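PDB 5C2I: Alr1585 protein from Nostoc sp., which probably acts as a haem-dependent dye-decolorizing peroxidase, using hydrogen peroxide to oxidise dyes and other organic substrates. Local coordinates for residues Glu197-Val202 against Leu259-Lys264. The protein carries 1 engineered substitution. Sequence-based numbering, arbitrary orientation.
Sequences EHFGFV and LEQNVK. With HEM (protoporphyrin IX containing Fe), chain E.
Where strand 250-261 ends at the edge of the haem, two residues past Leu259, whose CD1 packs on the same vinyl group, Gln261 meets Glu197 with its NE2 and lies over the Phe199 ring. Its chain reaches across extended beyond CG. Gln261 NE2 gives Glu197 OE1 a 2.8 Å hydrogen bond, in the amide plane and nearly along the carboxylate C-O axis, though bent at the hydrogen (146°). The same NE2 sits above the centre of the Phe199 ring, the amide almost perpendicular to it (86°). Gln261 OE1 accepts from a water that also takes the N-H of His198 and meets its ND1. Glu197 heads a type I turn ending at Gly200, and its chain, bent at chi2 (69°), curls back over it. Glu197 OE1 takes the Phe199 N-H at 2.7 Å from above the carboxylate plane, and Glu197 OE2 takes the Phe201 N-H at 2.9 Å on the anti side, tilted out of that plane. Glu197 OE1 also lies 3.3 Å from HEM CMB, a methyl. The turn leads into the start of the GxxDG motif of DyP-type peroxidases, whose aspartate position holds a histidine in this chain; Glu197 OE1 thus joins this haem-lining turn to the end of strand 250-261. Replacing Glu197 by alanine removes the shared acceptor and is likely to leave Gln261 NE2 and the N-H groups of Phe199 and Phe201 without that partner. At Asn262 the backbone O approaches Phe199 CE1 obliquely, while OD1 N-caps helix 263-277 through Ala265 N. Val263 closes the contact: its CA meets the Phe199 ring edge, and Val263 CG2 packs 3.8 Å from His198 CB. Further along that helix, Phe266 stacks with Phe199, and Arg267 NH2 binds the Phe199 carbonyl; His198 NE2 bonds to Glu371 O.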
ATOM      1  N   GLU A 197      21.485  -0.542  -0.520  1.00 16.22           N
ATOM      2  CA  GLU A 197      22.157  -1.254   0.572  1.00 15.76           C
ATOM      3  C   GLU A 197      21.851  -0.440   1.847  1.00 16.63           C
ATOM      4  O   GLU A 197      21.290   0.652   1.787  1.00 16.77           O
ATOM      5  CB  GLU A 197      23.639  -1.410   0.267  1.00 16.09           C
ATOM      6  CG  GLU A 197      24.367  -0.133  -0.097  1.00 16.52           C
ATOM      7  CD  GLU A 197      24.505   0.811   1.098  1.00 17.78           C
ATOM      8  OE1 GLU A 197      24.829   0.345   2.202  1.00 17.70           O
ATOM      9  OE2 GLU A 197      24.258   2.018   0.950  1.00 20.01           O
ATOM     10  N   HIS A 198      22.170  -0.989   3.012  1.00 16.40           N
ATOM     11  CA  HIS A 198      21.725  -0.434   4.291  1.00 16.98           C
ATOM     12  C   HIS A 198      22.119   1.007   4.589  1.00 17.03           C
ATOM     13  O   HIS A 198      21.443   1.649   5.348  1.00 17.78           O
ATOM     14  CB  HIS A 198      22.212  -1.339   5.433  1.00 17.16           C
ATOM     15  CG  HIS A 198      21.279  -2.468   5.726  1.00 17.53           C
ATOM     16  ND1 HIS A 198      21.545  -3.774   5.389  1.00 18.50           N
ATOM     17  CD2 HIS A 198      20.077  -2.477   6.344  1.00 18.13           C
ATOM     18  CE1 HIS A 198      20.524  -4.542   5.742  1.00 18.02           C
ATOM     19  NE2 HIS A 198      19.636  -3.778   6.355  1.00 18.92           N
ATOM     20  N   PHE A 199      23.235   1.490   4.042  1.00 16.76           N
ATOM     21  CA  PHE A 199      23.600   2.894   4.234  1.00 18.07           C
ATOM     22  C   PHE A 199      22.747   3.834   3.401  1.00 18.48           C
ATOM     23  O   PHE A 199      22.834   5.053   3.570  1.00 20.05           O
ATOM     24  CB  PHE A 199      25.104   3.141   3.960  1.00 18.33           C
ATOM     25  CG  PHE A 199      26.045   2.391   4.855  1.00 18.41           C
ATOM     26  CD1 PHE A 199      25.779   2.177   6.197  1.00 19.33           C
ATOM     27  CD2 PHE A 199      27.254   1.919   4.350  1.00 18.86           C
ATOM     28  CE1 PHE A 199      26.696   1.532   7.027  1.00 19.19           C
ATOM     29  CE2 PHE A 199      28.182   1.265   5.156  1.00 19.36           C
ATOM     30  CZ  PHE A 199      27.902   1.074   6.520  1.00 19.67           C
ATOM     31  N   GLY A 200      21.864   3.288   2.569  1.00 18.67           N
ATOM     32  CA  GLY A 200      20.853   4.081   1.864  1.00 18.67           C
ATOM     33  C   GLY A 200      21.202   4.398   0.422  1.00 18.46           C
ATOM     34  O   GLY A 200      20.457   5.098  -0.236  1.00 19.54           O
ATOM     35  N   PHE A 201      22.300   3.858  -0.088  1.00 17.03           N
ATOM     36  CA  PHE A 201      22.706   4.116  -1.452  1.00 16.97           C
ATOM     37  C   PHE A 201      22.190   3.055  -2.420  1.00 17.41           C
ATOM     38  O   PHE A 201      22.259   1.856  -2.160  1.00 17.32           O
ATOM     39  CB  PHE A 201      24.237   4.181  -1.561  1.00 16.52           C
ATOM     40  CG  PHE A 201      24.847   5.331  -0.790  1.00 16.80           C
ATOM     41  CD1 PHE A 201      24.966   5.254   0.592  1.00 17.42           C
ATOM     42  CD2 PHE A 201      25.249   6.478  -1.431  1.00 17.19           C
ATOM     43  CE1 PHE A 201      25.532   6.295   1.314  1.00 19.45           C
ATOM     44  CE2 PHE A 201      25.785   7.556  -0.711  1.00 17.74           C
ATOM     45  CZ  PHE A 201      25.916   7.477   0.661  1.00 19.06           C
ATOM     46  N   VAL A 202      21.706   3.503  -3.553  1.00 17.64           N
ATOM     47  CA  VAL A 202      21.303   2.594  -4.631  1.00 17.56           C
ATOM     48  C   VAL A 202      22.479   1.693  -4.974  1.00 17.46           C
ATOM     49  O   VAL A 202      23.634   2.147  -5.013  1.00 17.52           O
ATOM     50  CB  VAL A 202      20.832   3.355  -5.866  1.00 18.48           C
ATOM     51  CG1 VAL A 202      20.457   2.388  -6.980  1.00 18.57           C
ATOM     52  CG2 VAL A 202      19.590   4.121  -5.491  1.00 20.44           C
ATOM     53  N   LEU A 259      29.034  -9.151   5.376  1.00 17.10           N
ATOM     54  CA  LEU A 259      29.614  -7.837   5.720  1.00 18.04           C
ATOM     55  C   LEU A 259      28.598  -7.046   6.544  1.00 18.53           C
ATOM     56  O   LEU A 259      27.628  -6.513   6.017  1.00 18.75           O
ATOM     57  CB  LEU A 259      30.008  -7.105   4.425  1.00 17.70           C
ATOM     58  CG  LEU A 259      31.003  -7.798   3.508  1.00 17.44           C
ATOM     59  CD1 LEU A 259      31.350  -6.926   2.289  1.00 17.75           C
ATOM     60  CD2 LEU A 259      32.262  -8.175   4.265  1.00 19.43           C
ATOM     61  N   GLU A 260      28.873  -6.949   7.832  1.00 19.30           N
ATOM     62  CA  GLU A 260      28.025  -6.224   8.761  1.00 19.92           C
ATOM     63  C   GLU A 260      28.224  -4.724   8.633  1.00 20.24           C
ATOM     64  O   GLU A 260      29.366  -4.254   8.556  1.00 20.46           O
ATOM     65  CB  GLU A 260      28.338  -6.632  10.185  1.00 20.88           C
ATOM     66  CG  GLU A 260      27.439  -5.999  11.230  1.00 21.23           C
ATOM     67  CD  GLU A 260      27.746  -6.501  12.603  1.00 22.35           C
ATOM     68  OE1 GLU A 260      28.808  -6.096  13.114  1.00 24.92           O
ATOM     69  OE2 GLU A 260      26.982  -7.326  13.139  1.00 21.83           O
ATOM     70  N   GLN A 261      27.110  -3.982   8.620  1.00 18.80           N
ATOM     71  CA  GLN A 261      27.149  -2.551   8.406  1.00 18.96           C
ATOM     72  C   GLN A 261      26.605  -1.796   9.596  1.00 18.83           C
ATOM     73  O   GLN A 261      25.458  -1.968   9.951  1.00 19.07           O
ATOM     74  CB  GLN A 261      26.330  -2.178   7.153  1.00 18.32           C
ATOM     75  CG  GLN A 261      26.878  -2.719   5.860  1.00 18.51           C
ATOM     76  CD  GLN A 261      25.946  -2.462   4.695  1.00 18.27           C
ATOM     77  OE1 GLN A 261      25.209  -3.347   4.253  1.00 18.33           O
ATOM     78  NE2 GLN A 261      25.961  -1.226   4.195  1.00 18.56           N
ATOM     79  N   ASN A 262      27.444  -0.952  10.193  1.00 19.96           N
ATOM     80  CA  ASN A 262      27.025  -0.149  11.339  1.00 20.36           C
ATOM     81  C   ASN A 262      26.417   1.156  10.801  1.00 20.59           C
ATOM     82  O   ASN A 262      27.103   2.164  10.603  1.00 19.61           O
ATOM     83  CB  ASN A 262      28.164   0.087  12.297  1.00 21.41           C
ATOM     84  CG  ASN A 262      27.722   0.820  13.550  1.00 21.80           C
ATOM     85  OD1 ASN A 262      26.671   1.447  13.578  1.00 21.77           O
ATOM     86  ND2 ASN A 262      28.540   0.772  14.578  1.00 22.19           N
ATOM     87  N   VAL A 263      25.119   1.104  10.541  1.00 20.48           N
ATOM     88  CA  VAL A 263      24.410   2.199   9.888  1.00 20.93           C
ATOM     89  C   VAL A 263      24.381   3.429  10.772  1.00 21.85           C
ATOM     90  O   VAL A 263      24.609   4.549  10.308  1.00 22.64           O
ATOM     91  CB  VAL A 263      22.971   1.769   9.532  1.00 20.51           C
ATOM     92  CG1 VAL A 263      22.196   2.920   8.902  1.00 21.36           C
ATOM     93  CG2 VAL A 263      22.990   0.583   8.581  1.00 20.88           C
ATOM     94  N   LYS A 264      24.124   3.230  12.054  1.00 22.95           N
ATOM     95  CA  LYS A 264      24.041   4.356  12.990  1.00 24.11           C
ATOM     96  C   LYS A 264      25.358   5.148  13.010  1.00 23.44           C
ATOM     97  O   LYS A 264      25.360   6.393  12.892  1.00 23.87           O
ATOM     98  CB  LYS A 264      23.704   3.856  14.397  1.00 26.22           C
ATOM     99  CG  LYS A 264      23.501   4.961  15.428  1.00 30.38           C
ATOM    100  CD  LYS A 264      23.233   4.342  16.798  1.00 32.46           C
ATOM    101  CE  LYS A 264      23.452   5.333  17.915  1.00 35.99           C
ATOM    102  NZ  LYS A 264      22.380   6.349  17.854  1.00 38.50           N
TER
HETATM  103  CHA HEM E 501      29.729  -0.216  -6.323  1.00 13.30           C
HETATM  104  CHB HEM E 501      28.217  -0.221  -1.743  1.00 13.49           C
HETATM  105  CHC HEM E 501      31.330  -3.787  -0.741  1.00 13.80           C
HETATM  106  CHD HEM E 501      32.983  -3.572  -5.258  1.00 14.48           C
HETATM  107  C1A HEM E 501      29.057   0.110  -5.156  1.00 13.20           C
HETATM  108  C2A HEM E 501      28.089   1.150  -5.030  1.00 14.07           C
HETATM  109  C3A HEM E 501      27.669   1.144  -3.746  1.00 13.10           C
HETATM  110  C4A HEM E 501      28.352   0.094  -3.092  1.00 13.58           C
HETATM  111  CMA HEM E 501      26.628   2.026  -3.110  1.00 13.61           C
HETATM  112  CAA HEM E 501      27.595   2.106  -6.124  1.00 12.77           C
HETATM  113  CBA HEM E 501      26.416   1.652  -6.989  1.00 14.05           C
HETATM  114  CGA HEM E 501      26.805   0.398  -7.724  1.00 14.47           C
HETATM  115  O1A HEM E 501      27.452   0.432  -8.811  1.00 15.91           O
HETATM  116  O2A HEM E 501      26.480  -0.686  -7.235  1.00 14.08           O
HETATM  117  C1B HEM E 501      28.920  -1.238  -1.100  1.00 15.15           C
HETATM  118  C2B HEM E 501      28.720  -1.610   0.275  1.00 14.99           C
HETATM  119  C3B HEM E 501      29.541  -2.615   0.544  1.00 14.60           C
HETATM  120  C4B HEM E 501      30.315  -2.826  -0.682  1.00 14.65           C
HETATM  121  CMB HEM E 501      27.729  -0.984   1.190  1.00 15.31           C
HETATM  122  CAB HEM E 501      29.722  -3.439   1.765  1.00 14.62           C
HETATM  123  CBB HEM E 501      28.772  -3.616   2.700  1.00 15.38           C
HETATM  124  C1C HEM E 501      32.111  -4.019  -1.885  1.00 14.78           C
HETATM  125  C2C HEM E 501      33.218  -4.838  -1.962  1.00 14.43           C
HETATM  126  C3C HEM E 501      33.698  -4.754  -3.244  1.00 15.31           C
HETATM  127  C4C HEM E 501      32.845  -3.891  -3.942  1.00 14.56           C
HETATM  128  CMC HEM E 501      33.785  -5.723  -0.890  1.00 14.55           C
HETATM  129  CAC HEM E 501      34.876  -5.378  -3.843  1.00 14.88           C
HETATM  130  CBC HEM E 501      36.000  -5.722  -3.265  1.00 16.19           C
HETATM  131  C1D HEM E 501      32.109  -2.703  -5.908  1.00 14.38           C
HETATM  132  C2D HEM E 501      32.232  -2.448  -7.339  1.00 14.19           C
HETATM  133  C3D HEM E 501      31.367  -1.486  -7.634  1.00 13.83           C
HETATM  134  C4D HEM E 501      30.679  -1.201  -6.356  1.00 13.39           C
HETATM  135  CMD HEM E 501      33.175  -3.110  -8.331  1.00 15.72           C
HETATM  136  CAD HEM E 501      31.104  -0.917  -8.998  1.00 14.08           C
HETATM  137  CBD HEM E 501      32.048   0.231  -9.373  1.00 14.24           C
HETATM  138  CGD HEM E 501      31.739   0.700 -10.757  1.00 13.43           C
HETATM  139  O1D HEM E 501      31.495   1.897 -10.886  1.00 13.40           O
HETATM  140  O2D HEM E 501      31.731  -0.082 -11.769  1.00 15.31           O
HETATM  141  NA  HEM E 501      29.266  -0.479  -3.944  1.00 13.41           N
HETATM  142  NB  HEM E 501      29.908  -1.927  -1.577  1.00 13.87           N
HETATM  143  NC  HEM E 501      31.937  -3.362  -3.068  1.00 14.08           N
HETATM  144  ND  HEM E 501      31.224  -1.884  -5.337  1.00 13.68           N
HETATM  145 FE   HEM E 501      30.611  -1.885  -3.508  1.00 15.06          FE
HETATM  146  O   HOH W   1      22.979  -3.758   2.763  1.00 21.60           O
HETATM  147  O   HOH W   2      29.134  -3.658  -3.883  1.00 20.81           O